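Long-range contact in putative phosphosugar isomerase (Clostridium difficile, PDB 3G68), which is probably an isomerase acting on phosphosugars, a double-SIS-domain protein related to the isomerising part of glucosamine-6-phosphate synthase: residues L193-L205 / F286-K300. Numbering follows the deposited sequence.
Sequences LSKQWIERNKEKL and FAIGRDVTENDKNLK
Trp197 meets Leu299 where helix 187-200 packs against one face of a parallel sheet, close to its edge strand 299-300. Trp197 CB touches Leu299 CD1 at 3.8 Å. With CG anti to the backbone N (chi1 164°), the indole reaches out to the sheet, and Leu299 CB sits over one face, 3.6 Å from the centroid of the five-membered ring and 6° off its normal, a CH-pi contact. CD1 lies 3.5 Å from Asn298 O, and CE3 rests against Leu299 CD2. On the pyrrole edge, NE1 donates to Lys297 O at 2.9 Å; the bond is nearly straight and lies in the ring plane, yet it meets the carbonyl from above its plane. At the far rim CZ2 nears Phe286 CB, and CH2 ends 3.9 Å from Ile288 CD1.

One turn later the polar contacts converge on Asp296 O, which takes two strong bonds. Arg200 NE approaches it in the carbonyl plane, on a lone pair, at 3.0 Å, while Asn201 ND2 comes in tilted from that plane at 2.9 Å. Asn201 ND2 also donates to Trp197 O, so the amide links the helix end to the turn 295-298, a type I beta turn with an Asx turn at Asn295. Arg200 NH2 adds a weak bond to Asn298 O; the Asp296 carboxylate stands well out of the guanidinium plane, so it can offer Arg200 charge attraction but no N-H bond. Beyond, Asn201 OD1 lies 3.6 Å from Phe286 CE1 at the ring edge, with amide and ring planes 84° apart.

Phe261 of the neighbouring strand and Ile321 of helix 316-324 also touch Trp197. A five-stranded parallel sheet of order 2-1-3-4-5 with helices on both faces is the alpha-beta-alpha sandwich of a SIS domain; here one helix is fastened to strand 284-289, edge strand 299-300 and their connecting loop.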
# COMPACT_ATOMS: atom_id res chain seq x y z
N LEU B 193 0.50 -5.26 -39.10
CA LEU B 193 -0.09 -6.50 -39.64
C LEU B 193 0.04 -6.53 -41.18
O LEU B 193 0.33 -7.57 -41.76
CB LEU B 193 -1.53 -6.62 -39.22
CG LEU B 193 -1.77 -6.88 -37.73
CD1 LEU B 193 -3.22 -6.58 -37.40
CD2 LEU B 193 -1.39 -8.34 -37.42
N SER B 194 -0.14 -5.37 -41.81
CA SER B 194 0.07 -5.26 -43.26
C SER B 194 1.46 -5.71 -43.69
O SER B 194 1.61 -6.48 -44.65
CB SER B 194 -0.21 -3.84 -43.73
OG SER B 194 -1.55 -3.48 -43.47
N LYS B 195 2.49 -5.25 -42.97
CA LYS B 195 3.87 -5.58 -43.27
C LYS B 195 4.13 -7.10 -43.21
O LYS B 195 4.84 -7.63 -44.06
CB LYS B 195 4.79 -4.80 -42.32
CG LYS B 195 6.26 -4.91 -42.61
CD LYS B 195 7.05 -3.91 -41.77
CE LYS B 195 8.54 -3.98 -42.08
NZ LYS B 195 9.39 -3.20 -41.10
N GLN B 196 3.52 -7.79 -42.25
CA GLN B 196 3.65 -9.23 -42.10
C GLN B 196 2.94 -9.96 -43.26
O GLN B 196 3.48 -10.89 -43.84
CB GLN B 196 3.04 -9.68 -40.76
CG GLN B 196 3.77 -9.18 -39.52
CD GLN B 196 2.99 -9.45 -38.22
OE1 GLN B 196 2.25 -10.44 -38.11
NE2 GLN B 196 3.16 -8.57 -37.24
N TRP B 197 1.75 -9.51 -43.60
CA TRP B 197 0.99 -10.06 -44.74
C TRP B 197 1.73 -9.91 -46.09
O TRP B 197 1.74 -10.86 -46.89
CB TRP B 197 -0.42 -9.45 -44.74
CG TRP B 197 -1.26 -9.57 -45.98
CD1 TRP B 197 -2.04 -10.64 -46.38
CD2 TRP B 197 -1.51 -8.53 -46.91
NE1 TRP B 197 -2.71 -10.33 -47.53
CE2 TRP B 197 -2.42 -9.04 -47.88
CE3 TRP B 197 -1.02 -7.22 -47.06
CZ2 TRP B 197 -2.86 -8.27 -48.95
CZ3 TRP B 197 -1.45 -6.47 -48.13
CH2 TRP B 197 -2.36 -7.00 -49.07
N ILE B 198 2.33 -8.75 -46.33
CA ILE B 198 3.12 -8.52 -47.54
C ILE B 198 4.29 -9.50 -47.63
O ILE B 198 4.51 -10.10 -48.68
CB ILE B 198 3.62 -7.07 -47.61
CG1 ILE B 198 2.47 -6.11 -47.84
CG2 ILE B 198 4.62 -6.91 -48.75
CD1 ILE B 198 2.78 -4.60 -47.61
N GLU B 199 5.01 -9.66 -46.51
CA GLU B 199 6.16 -10.54 -46.43
C GLU B 199 5.74 -11.98 -46.70
O GLU B 199 6.40 -12.70 -47.44
CB GLU B 199 6.80 -10.38 -45.04
CG GLU B 199 8.05 -11.20 -44.81
CD GLU B 199 9.19 -10.87 -45.73
OE1 GLU B 199 9.39 -9.70 -46.12
OE2 GLU B 199 9.95 -11.82 -46.02
N ARG B 200 4.60 -12.38 -46.14
CA ARG B 200 4.07 -13.72 -46.34
C ARG B 200 3.66 -13.99 -47.82
O ARG B 200 3.72 -15.12 -48.32
CB ARG B 200 2.83 -13.84 -45.44
CG ARG B 200 2.26 -15.19 -45.31
CD ARG B 200 1.29 -15.28 -44.12
NE ARG B 200 0.09 -14.44 -44.19
CZ ARG B 200 -0.24 -13.42 -43.38
NH1 ARG B 200 0.52 -13.04 -42.36
NH2 ARG B 200 -1.38 -12.78 -43.58
N ASN B 201 3.17 -12.95 -48.50
CA ASN B 201 2.71 -13.03 -49.90
C ASN B 201 3.64 -12.38 -50.90
O ASN B 201 3.23 -12.08 -52.03
CB ASN B 201 1.33 -12.36 -49.96
CG ASN B 201 0.29 -13.17 -49.24
OD1 ASN B 201 -0.06 -14.26 -49.68
ND2 ASN B 201 -0.17 -12.68 -48.09
N LYS B 202 4.91 -12.25 -50.52
CA LYS B 202 5.92 -11.51 -51.29
C LYS B 202 6.05 -11.97 -52.74
O LYS B 202 6.09 -11.13 -53.65
CB LYS B 202 7.29 -11.62 -50.61
CG LYS B 202 8.33 -10.68 -51.25
CD LYS B 202 9.71 -10.76 -50.59
CE LYS B 202 9.76 -10.06 -49.26
NZ LYS B 202 11.15 -10.11 -48.67
N GLU B 203 6.15 -13.28 -52.94
CA GLU B 203 6.34 -13.87 -54.27
C GLU B 203 5.19 -13.49 -55.23
O GLU B 203 5.45 -12.95 -56.31
CB GLU B 203 6.49 -15.39 -54.20
CG GLU B 203 6.63 -16.10 -55.60
CD GLU B 203 6.83 -17.58 -55.53
OE1 GLU B 203 6.66 -18.14 -54.43
OE2 GLU B 203 7.13 -18.22 -56.59
N LYS B 204 3.95 -13.79 -54.85
CA LYS B 204 2.80 -13.41 -55.70
C LYS B 204 2.75 -11.90 -55.93
O LYS B 204 2.44 -11.45 -57.05
CB LYS B 204 1.48 -13.91 -55.12
CG LYS B 204 1.25 -15.40 -55.26
CD LYS B 204 -0.16 -15.77 -54.84
CE LYS B 204 -0.50 -17.21 -55.24
NZ LYS B 204 0.37 -18.12 -54.50
N LEU B 205 3.03 -11.08 -54.91
CA LEU B 205 2.96 -9.63 -55.10
C LEU B 205 4.02 -9.09 -56.08
O LEU B 205 3.71 -8.25 -56.91
CB LEU B 205 3.01 -8.86 -53.77
CG LEU B 205 1.84 -9.16 -52.82
CD1 LEU B 205 2.07 -8.54 -51.44
CD2 LEU B 205 0.49 -8.72 -53.37
N PHE B 286 -6.79 -11.92 -52.84
CA PHE B 286 -6.37 -11.51 -51.48
C PHE B 286 -7.51 -10.73 -50.85
O PHE B 286 -7.89 -9.70 -51.37
CB PHE B 286 -5.12 -10.61 -51.53
CG PHE B 286 -3.95 -11.22 -52.26
CD1 PHE B 286 -2.99 -11.98 -51.59
CD2 PHE B 286 -3.80 -11.02 -53.62
CE1 PHE B 286 -1.95 -12.54 -52.26
CE2 PHE B 286 -2.73 -11.60 -54.31
CZ PHE B 286 -1.81 -12.35 -53.63
N ALA B 287 -8.08 -11.24 -49.75
CA ALA B 287 -9.18 -10.54 -49.06
C ALA B 287 -8.66 -9.85 -47.82
O ALA B 287 -7.88 -10.40 -47.08
CB ALA B 287 -10.30 -11.51 -48.71
N ILE B 288 -9.11 -8.62 -47.61
CA ILE B 288 -8.68 -7.79 -46.50
C ILE B 288 -9.93 -7.35 -45.71
O ILE B 288 -10.86 -6.77 -46.28
CB ILE B 288 -7.94 -6.51 -47.01
CG1 ILE B 288 -6.69 -6.90 -47.82
CG2 ILE B 288 -7.65 -5.60 -45.85
CD1 ILE B 288 -5.97 -5.75 -48.54
N GLY B 289 -9.93 -7.63 -44.40
CA GLY B 289 -11.02 -7.22 -43.55
C GLY B 289 -11.04 -7.77 -42.14
O GLY B 289 -10.15 -8.53 -41.73
N ARG B 290 -12.11 -7.40 -41.42
CA ARG B 290 -12.26 -7.78 -40.01
C ARG B 290 -12.53 -9.26 -39.78
O ARG B 290 -12.09 -9.82 -38.79
CB ARG B 290 -13.37 -6.95 -39.34
N ASP B 291 -13.24 -9.90 -40.70
CA ASP B 291 -13.65 -11.29 -40.54
C ASP B 291 -13.32 -12.21 -41.71
O ASP B 291 -14.09 -13.11 -42.04
CB ASP B 291 -15.16 -11.29 -40.26
CG ASP B 291 -15.51 -10.53 -38.98
OD1 ASP B 291 -14.91 -10.86 -37.91
OD2 ASP B 291 -16.38 -9.63 -39.03
N VAL B 292 -12.15 -12.01 -42.31
CA VAL B 292 -11.70 -12.81 -43.46
C VAL B 292 -11.25 -14.20 -43.04
O VAL B 292 -10.75 -14.39 -41.93
CB VAL B 292 -10.55 -12.10 -44.24
CG1 VAL B 292 -11.05 -10.79 -44.87
CG2 VAL B 292 -9.29 -11.90 -43.34
N THR B 293 -11.43 -15.17 -43.95
CA THR B 293 -11.08 -16.57 -43.73
C THR B 293 -9.59 -16.75 -43.49
O THR B 293 -8.79 -15.92 -43.92
CB THR B 293 -11.47 -17.42 -44.97
OG1 THR B 293 -12.88 -17.31 -45.18
CG2 THR B 293 -11.12 -18.88 -44.78
N GLU B 294 -9.24 -17.82 -42.77
CA GLU B 294 -7.83 -18.16 -42.51
C GLU B 294 -7.19 -18.68 -43.78
O GLU B 294 -7.49 -19.79 -44.24
CB GLU B 294 -7.65 -19.21 -41.40
N ASN B 295 -6.36 -17.84 -44.38
CA ASN B 295 -5.60 -18.19 -45.55
C ASN B 295 -4.42 -17.25 -45.51
O ASN B 295 -4.56 -16.12 -45.07
CB ASN B 295 -6.44 -18.01 -46.81
CG ASN B 295 -5.74 -18.50 -48.07
OD1 ASN B 295 -4.69 -17.99 -48.47
ND2 ASN B 295 -6.36 -19.47 -48.73
N ASP B 296 -3.26 -17.72 -45.94
CA ASP B 296 -2.08 -16.86 -45.98
C ASP B 296 -2.27 -15.60 -46.82
O ASP B 296 -1.68 -14.56 -46.55
CB ASP B 296 -0.88 -17.62 -46.55
CG ASP B 296 -0.22 -18.54 -45.54
OD1 ASP B 296 -0.71 -18.67 -44.40
OD2 ASP B 296 0.82 -19.12 -45.92
N LYS B 297 -3.10 -15.72 -47.86
CA LYS B 297 -3.38 -14.63 -48.75
C LYS B 297 -4.26 -13.55 -48.14
O LYS B 297 -4.30 -12.45 -48.69
CB LYS B 297 -4.04 -15.16 -50.04
CG LYS B 297 -3.12 -15.99 -50.90
CD LYS B 297 -3.77 -16.46 -52.21
CE LYS B 297 -4.71 -17.66 -51.98
NZ LYS B 297 -5.10 -18.20 -53.30
N ASN B 298 -5.01 -13.87 -47.08
CA ASN B 298 -5.92 -12.92 -46.45
C ASN B 298 -5.28 -12.12 -45.30
O ASN B 298 -4.36 -12.61 -44.64
CB ASN B 298 -7.19 -13.62 -45.98
CG ASN B 298 -7.97 -14.23 -47.14
OD1 ASN B 298 -7.76 -13.85 -48.29
ND2 ASN B 298 -8.88 -15.16 -46.83
N LEU B 299 -5.75 -10.88 -45.13
CA LEU B 299 -5.26 -9.98 -44.09
C LEU B 299 -6.43 -9.64 -43.18
O LEU B 299 -7.33 -8.88 -43.57
CB LEU B 299 -4.68 -8.70 -44.68
CG LEU B 299 -4.29 -7.58 -43.68
CD1 LEU B 299 -3.28 -8.08 -42.62
CD2 LEU B 299 -3.73 -6.37 -44.43
N LYS B 300 -6.40 -10.18 -41.96
CA LYS B 300 -7.42 -9.91 -40.97
C LYS B 300 -6.98 -8.70 -40.14
O LYS B 300 -5.95 -8.74 -39.46
CB LYS B 300 -7.61 -11.11 -40.07
CG LYS B 300 -8.79 -11.01 -39.14
CD LYS B 300 -8.97 -12.36 -38.40
CE LYS B 300 -10.26 -12.42 -37.61
NZ LYS B 300 -10.57 -13.83 -37.13